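Local coordinates for clostripain-related protein (Bacteroides thetaiotaomicron, PDB 5L20) that probably acts as a cysteine peptidase of the clostripain (C11) family, this chain being an N-terminal part of the longer protein, at residues C52-A55 and T56-T59; I92-D95 and V96-Y99; S100-K103 and R104-M107. All blocks are in the same frame, centred on the assembly; numbering follows the deposited sequence. Where two conformers were deposited one is given.

Contact 1: residues C52-A55 and T56-T59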
loop_
_atom_site.group_PDB
_atom_site.type_symbol
_atom_site.label_atom_id
_atom_site.label_comp_id
_atom_site.label_asym_id
_atom_site.label_seq_id
_atom_site.Cartn_x
_atom_site.Cartn_y
_atom_site.Cartn_z
ATOM N N CYS A 52 1.620 -6.880 3.385
ATOM C CA CYS A 52 1.859 -8.075 4.205
ATOM C C CYS A 52 3.149 -8.727 3.745
ATOM O O CYS A 52 3.274 -9.108 2.586
ATOM C CB CYS A 52 0.702 -9.066 4.096
ATOM S SG CYS A 52 -0.794 -8.568 4.966
ATOM N N THR A 53 4.113 -8.863 4.652
ATOM C CA THR A 53 5.341 -9.564 4.297
ATOM C C THR A 53 5.212 -11.050 4.635
ATOM O O THR A 53 5.950 -11.885 4.094
ATOM C CB THR A 53 6.533 -8.966 5.023
ATOM O OG1 THR A 53 6.242 -8.958 6.420
ATOM C CG2 THR A 53 6.776 -7.525 4.580
ATOM N N THR A 54 4.306 -11.366 5.566
ATOM C CA THR A 54 3.832 -12.731 5.802
ATOM C C THR A 54 2.330 -12.661 6.002
ATOM O O THR A 54 1.758 -11.557 5.986
ATOM C CB THR A 54 4.480 -13.385 7.051
ATOM O OG1 THR A 54 3.896 -12.822 8.237
ATOM C CG2 THR A 54 6.006 -13.187 7.068
ATOM N N ALA A 55 1.684 -13.799 6.236
ATOM C CA ALA A 55 0.234 -13.805 6.431
ATOM C C ALA A 55 -0.192 -13.000 7.666
ATOM O O ALA A 55 -1.340 -12.545 7.754
ATOM C CB ALA A 55 -0.274 -15.220 6.542
ATOM N N THR A 56 0.737 -12.816 8.601
ATOM C CA THR A 56 0.447 -12.219 9.904
ATOM C C THR A 56 1.295 -10.991 10.233
ATOM O O THR A 56 1.177 -10.426 11.323
ATOM C CB THR A 56 0.671 -13.242 11.032
ATOM O OG1 THR A 56 2.028 -13.701 10.969
ATOM C CG2 THR A 56 -0.267 -14.419 10.863
ATOM N N LYS A 57 2.121 -10.548 9.292
ATOM C CA LYS A 57 2.996 -9.402 9.511
ATOM C C LYS A 57 2.866 -8.438 8.346
ATOM O O LYS A 57 2.940 -8.851 7.190
ATOM C CB LYS A 57 4.462 -9.828 9.655
ATOM C CG LYS A 57 4.756 -10.591 10.942
ATOM C CD LYS A 57 6.224 -10.964 11.000
ATOM C CE LYS A 57 7.089 -9.731 10.811
ATOM N NZ LYS A 57 8.532 -10.072 10.675
ATOM N N ALA A 58 2.695 -7.158 8.647
ATOM C CA ALA A 58 2.602 -6.158 7.592
ATOM C C ALA A 58 3.308 -4.892 7.991
ATOM O O ALA A 58 3.551 -4.633 9.187
ATOM C CB ALA A 58 1.138 -5.842 7.258
ATOM N N THR A 59 3.625 -4.093 6.986
ATOM C CA THR A 59 4.226 -2.794 7.202
ATOM C C THR A 59 3.456 -1.730 6.423
ATOM O O THR A 59 2.939 -2.011 5.331
ATOM C CB THR A 59 5.725 -2.808 6.796
ATOM O OG1 THR A 59 6.323 -1.534 7.010
ATOM C CG2 THR A 59 5.894 -3.190 5.351
HETATM O O HOH W 1 8.403 -10.292 7.614
HETATM O O HOH W 2 4.881 -14.541 10.221
#
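Thr53 and Thr54 both send their backbone N-H to a single carbonyl, that of Lys57, where the chain reverses between two antiparallel strands. Thr53 N is 2.8 Å from Lys57 O with a bent bond (138°), whereas Thr54 N is farther, 3.3 Å from Lys57 O, but almost straight (173°). Two successive residues facing one across the pair, with Thr53 at helix-like backbone angles, define a classic beta bulge. Just before it, the CA-H of Cys52 points at the same oxygen, with Cys52 CA 3.3 Å from Lys57 O.

Beyond the bulge the chain closes in a tight turn through Ala55 and Thr56, and Thr54 fastens it from the side. With its hydroxyl between backbone N and carbonyl carbon (chi1 75°), Thr54 OG1 accepts the N-H of Thr56 at 3.2 Å, which makes an ST turn. A water bridges Thr54 OG1 and Thr56 OG1. The Lys57 chain starts alongside the Thr54 hydroxyl, Lys57 CB being 3.4 Å from Thr54 OG1, and then bends at its third torsion. A second water accepts from Lys57 NZ at 3.1 Å and also meets the Thr53 hydroxyl, tying the ammonium loosely back to the bulge. The sheet's other face carries the apolar pair, Cys52 SG lying 4.1 Å from Ala58 CB.

Further out, Tyr83 bonds through its hydroxyl to Ala55 O, and Trp18 packs on Cys52 and Ala55. The hairpin connects strand 45-52 with strand 57-66 inside the mixed sheet: Cys52 pairs through its backbone with Leu16 near the end of strand 10-16, and Ala58 does so with Tyr78 of strand 69-79.

Contact 2: residues I92-D95 and V96-Y99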
loop_
_atom_site.group_PDB
_atom_site.type_symbol
_atom_site.label_atom_id
_atom_site.label_comp_id
_atom_site.label_asym_id
_atom_site.label_seq_id
_atom_site.Cartn_x
_atom_site.Cartn_y
_atom_site.Cartn_z
ATOM N N ILE A 92 -6.860 0.196 9.003
ATOM C CA ILE A 92 -5.727 0.468 8.114
ATOM C C ILE A 92 -5.952 1.781 7.340
ATOM O O ILE A 92 -5.052 2.616 7.240
ATOM C CB ILE A 92 -5.475 -0.719 7.148
ATOM C CG1 ILE A 92 -4.953 -1.910 7.945
ATOM C CG2 ILE A 92 -4.459 -0.361 6.079
ATOM C CD1 ILE A 92 -5.100 -3.241 7.214
ATOM N N LEU A 93 -7.170 1.962 6.827
ATOM C CA LEU A 93 -7.450 3.190 6.096
ATOM C C LEU A 93 -7.419 4.426 7.011
ATOM O O LEU A 93 -7.106 5.528 6.570
ATOM C CB LEU A 93 -8.809 3.084 5.404
ATOM C CG LEU A 93 -8.854 2.137 4.215
ATOM C CD1 LEU A 93 -10.271 2.028 3.732
ATOM C CD2 LEU A 93 -7.955 2.623 3.076
ATOM N N ASN A 94 -7.762 4.260 8.291
ATOM C CA ASN A 94 -7.645 5.391 9.229
ATOM C C ASN A 94 -6.169 5.721 9.506
ATOM O O ASN A 94 -5.800 6.885 9.612
ATOM C CB ASN A 94 -8.367 5.101 10.552
ATOM C CG ASN A 94 -9.874 5.172 10.414
ATOM O OD1 ASN A 94 -10.402 5.774 9.463
ATOM N ND2 ASN A 94 -10.586 4.567 11.366
ATOM N N ASP A 95 -5.329 4.683 9.538
ATOM C CA ASP A 95 -3.878 4.911 9.632
ATOM C C ASP A 95 -3.410 5.716 8.397
ATOM O O ASP A 95 -2.652 6.675 8.514
ATOM C CB ASP A 95 -3.114 3.589 9.691
ATOM C CG ASP A 95 -3.239 2.872 11.023
ATOM O OD1 ASP A 95 -3.564 3.517 12.048
ATOM O OD2 ASP A 95 -2.951 1.659 11.022
ATOM N N VAL A 96 -3.839 5.298 7.203
ATOM C CA VAL A 96 -3.431 6.005 5.983
ATOM C C VAL A 96 -3.819 7.476 6.068
ATOM O O VAL A 96 -3.027 8.373 5.746
ATOM C CB VAL A 96 -4.073 5.339 4.730
ATOM C CG1 VAL A 96 -3.855 6.218 3.470
ATOM C CG2 VAL A 96 -3.469 3.964 4.552
ATOM N N GLN A 97 -5.041 7.742 6.529
ATOM C CA GLN A 97 -5.490 9.115 6.618
ATOM C C GLN A 97 -4.701 9.920 7.666
ATOM O O GLN A 97 -4.421 11.080 7.445
ATOM C CB GLN A 97 -6.975 9.154 6.953
ATOM C CG GLN A 97 -7.865 8.615 5.844
ATOM C CD GLN A 97 -9.294 8.550 6.330
ATOM O OE1 GLN A 97 -10.001 9.570 6.417
ATOM N NE2 GLN A 97 -9.722 7.349 6.688
ATOM N N ARG A 98 -4.362 9.299 8.797
ATOM C CA ARG A 98 -3.585 9.988 9.846
ATOM C C ARG A 98 -2.210 10.340 9.334
ATOM O O ARG A 98 -1.765 11.471 9.519
ATOM C CB ARG A 98 -3.465 9.125 11.100
ATOM C CG ARG A 98 -4.599 9.352 12.091
ATOM C CD ARG A 98 -4.400 8.548 13.392
ATOM N NE ARG A 98 -4.486 7.110 13.143
ATOM C CZ ARG A 98 -5.581 6.385 13.356
ATOM N NH1 ARG A 98 -6.667 6.935 13.884
ATOM N NH2 ARG A 98 -5.578 5.110 13.064
ATOM N N TYR A 99 -1.533 9.396 8.689
ATOM C CA TYR A 99 -0.195 9.686 8.187
ATOM C C TYR A 99 -0.237 10.602 6.967
ATOM O O TYR A 99 0.717 11.348 6.707
ATOM C CB TYR A 99 0.550 8.398 7.849
ATOM C CG TYR A 99 1.028 7.644 9.060
ATOM C CD1 TYR A 99 2.120 8.112 9.783
ATOM C CD2 TYR A 99 0.410 6.467 9.473
ATOM C CE1 TYR A 99 2.584 7.415 10.883
ATOM C CE2 TYR A 99 0.864 5.761 10.595
ATOM C CZ TYR A 99 1.949 6.254 11.280
ATOM O OH TYR A 99 2.434 5.559 12.363
HETATM O O HOH W 3 -1.921 6.242 12.455
#
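Asp95 and Arg98, three residues apart on helix 86-99, form an i to i+3 salt bridge along one turn of an alpha helix that packs against the mixed sheet. Arg98 NH2 donates to Asp95 OD1 at 2.8 Å and 164°. The oxygen lies almost in the guanidinium plane, but is itself met on its anti side and somewhat out of the carboxylate plane; the two flat groups are turned 64° apart. A bend at the third torsion of Arg98 (chi3 -66°) folds the guanidinium back toward the preceding turn, placing one face over Asn94 O. A water accepts from Arg98 NE at 2.8 Å and donates to Asp95 OD1, closing a small ring. Asp95 OD2 is taken up separately by Lys76 and the Tyr78 hydroxyl, so the carboxylate also ties the helix to strand 69-79.

Val96 faces the sheet, packing on Thr11, Phe13 and Ile48; its CG2 lies 3.4 Å from Ile92 O, the acceptor of its own N-H. One residue on, Leu93 O takes two donors from Gln97 on opposite faces of its carbonyl plane: the backbone N at 3.0 Å and the side-chain NE2 at 3.2 Å.

Contact 3: residues S100-K103 and R104-M107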
loop_
_atom_site.group_PDB
_atom_site.type_symbol
_atom_site.label_atom_id
_atom_site.label_comp_id
_atom_site.label_asym_id
_atom_site.label_seq_id
_atom_site.Cartn_x
_atom_site.Cartn_y
_atom_site.Cartn_z
ATOM N N SER A 100 -1.338 10.550 6.208
ATOM C CA SER A 100 -1.384 11.306 4.959
ATOM C C SER A 100 -2.726 12.009 4.786
ATOM O O SER A 100 -3.603 11.523 4.083
ATOM C CB SER A 100 -1.114 10.380 3.772
ATOM O OG SER A 100 -0.980 11.151 2.579
ATOM N N PRO A 101 -2.912 13.157 5.444
ATOM C CA PRO A 101 -4.140 13.933 5.315
ATOM C C PRO A 101 -4.186 14.677 3.988
ATOM O O PRO A 101 -3.372 15.576 3.761
ATOM C CB PRO A 101 -4.059 14.935 6.482
ATOM C CG PRO A 101 -2.877 14.525 7.271
ATOM C CD PRO A 101 -1.983 13.727 6.438
ATOM N N THR A 102 -5.104 14.293 3.102
ATOM C CA THR A 102 -5.164 14.903 1.778
ATOM C C THR A 102 -6.619 15.069 1.398
ATOM O O THR A 102 -7.498 14.470 2.021
ATOM C CB THR A 102 -4.445 14.041 0.692
ATOM O OG1 THR A 102 -4.962 12.701 0.715
ATOM C CG2 THR A 102 -2.938 13.966 0.918
ATOM N N LYS A 103 -6.866 15.864 0.358
ATOM C CA LYS A 103 -8.204 16.105 -0.123
ATOM C C LYS A 103 -8.805 14.842 -0.744
ATOM O O LYS A 103 -10.000 14.562 -0.581
ATOM C CB LYS A 103 -8.213 17.231 -1.152
ATOM C CG LYS A 103 -7.921 18.597 -0.554
ATOM C CD LYS A 103 -7.803 19.668 -1.618
ATOM C CE LYS A 103 -7.372 20.995 -0.996
ATOM N NZ LYS A 103 -7.101 22.035 -2.028
ATOM N N ARG A 104 -7.978 14.125 -1.481
ATOM C CA ARG A 104 -8.428 12.954 -2.231
ATOM C C ARG A 104 -7.611 11.719 -1.865
ATOM O O ARG A 104 -6.427 11.820 -1.509
ATOM C CB ARG A 104 -8.261 13.169 -3.751
ATOM C CG ARG A 104 -8.997 14.325 -4.427
ATOM C CD ARG A 104 -8.605 14.296 -5.963
ATOM N NE ARG A 104 -7.443 15.127 -6.324
ATOM C CZ ARG A 104 -6.393 14.790 -7.097
ATOM N NH1 ARG A 104 -6.237 13.581 -7.656
ATOM N NH2 ARG A 104 -5.452 15.705 -7.312
ATOM N N TYR A 105 -8.245 10.554 -2.021
ATOM C CA TYR A 105 -7.612 9.242 -1.839
ATOM C C TYR A 105 -7.953 8.320 -2.967
ATOM O O TYR A 105 -9.064 8.374 -3.477
ATOM C CB TYR A 105 -8.087 8.575 -0.522
ATOM C CG TYR A 105 -7.633 9.360 0.688
ATOM C CD1 TYR A 105 -8.337 10.472 1.128
ATOM C CD2 TYR A 105 -6.466 8.996 1.353
ATOM C CE1 TYR A 105 -7.889 11.234 2.209
ATOM C CE2 TYR A 105 -6.010 9.760 2.444
ATOM C CZ TYR A 105 -6.731 10.860 2.835
ATOM O OH TYR A 105 -6.252 11.605 3.909
ATOM N N SER A 106 -6.993 7.496 -3.362
ATOM C CA SER A 106 -7.250 6.419 -4.297
ATOM C C SER A 106 -6.644 5.126 -3.778
ATOM O O SER A 106 -5.784 5.169 -2.887
ATOM C CB SER A 106 -6.679 6.735 -5.676
ATOM O OG SER A 106 -5.262 6.777 -5.630
ATOM N N MET A 107 -7.062 3.992 -4.336
ATOM C CA MET A 107 -6.620 2.711 -3.819
ATOM C C MET A 107 -6.212 1.814 -4.951
ATOM O O MET A 107 -6.933 1.702 -5.947
ATOM C CB MET A 107 -7.751 2.099 -2.985
ATOM C CG MET A 107 -7.325 1.078 -1.988
ATOM S SD MET A 107 -8.725 0.715 -0.881
ATOM C CE MET A 107 -7.926 -0.615 0.001
#
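The ring of Tyr105 lies between a threonine hydroxyl and the helix that precedes it. Over one face, off centre toward the rim, Thr102 OG1 sits 3.3 Å from Tyr105 CZ; on the other side of the plane the aliphatic Gln97 CG lies 3.9 Å from the same CZ. At the edge, near the ring plane, comes Ser100 O. The setting is the second half of a beta-alpha-beta crossover: helix 86-99 ends, the loop Ser100 to Lys103 turns the chain, and strand 104-109 enters the sheet as its outermost strand within this chain.

The phenol bridges the loop backbone. Tyr105 OH donates to Ser100 O at 2.7 Å and accepts the N-H of Thr102 at 3.0 Å, the latter bond bent to 152°. One oxygen thus grips two peptide groups on either side of Pro101, which holds the ring's orientation and restrains the loop around Pro101. The first torsion of Tyr105 sets CG beside the backbone N (chi1 -65°), and this swings the ring back from the strand toward the loop.

Thr102 supplies a second tie to the strand, made by the hydroxyl that lies over the ring face. This hydroxyl also bonds with Thr11 OG1 of strand 10-16, which in turn meets Ser100 OG, so a chain of hydroxyls links the loop to the neighbouring strand. Lys103 reaches away to a salt bridge with Glu9, while the backbone of Arg104 pairs with that of Glu9 and Thr11. The Thr102 hydroxyl stands between backbone N and carbonyl carbon (chi1 53°), and from there OG1 donates to Arg104 O at 2.8 Å, approaching from above the carbonyl plane.

Contacts 2 and 3 are consecutive in the chain, with centres about 9 Å apart, and they touch: Gln97 CA is 3.8 Å from Tyr105 OH, and Val96 CG1 is 4.3 Å from Tyr105 CE2. Contact 1 stands apart, its centre about 17 Å from that of contact 2 and about 23 Å from that of contact 3, on the opposite side of the chain's centre from the latter. The nearest atoms of contacts 1 and 2 are about 7 Å apart, yet Tyr78 serves both, pairing through its backbone with Ala58 and through its hydroxyl with Asp95. Contacts 1 and 3 sit where chain segments join the same mixed sheet, while contact 2 lies on the helix packed against it.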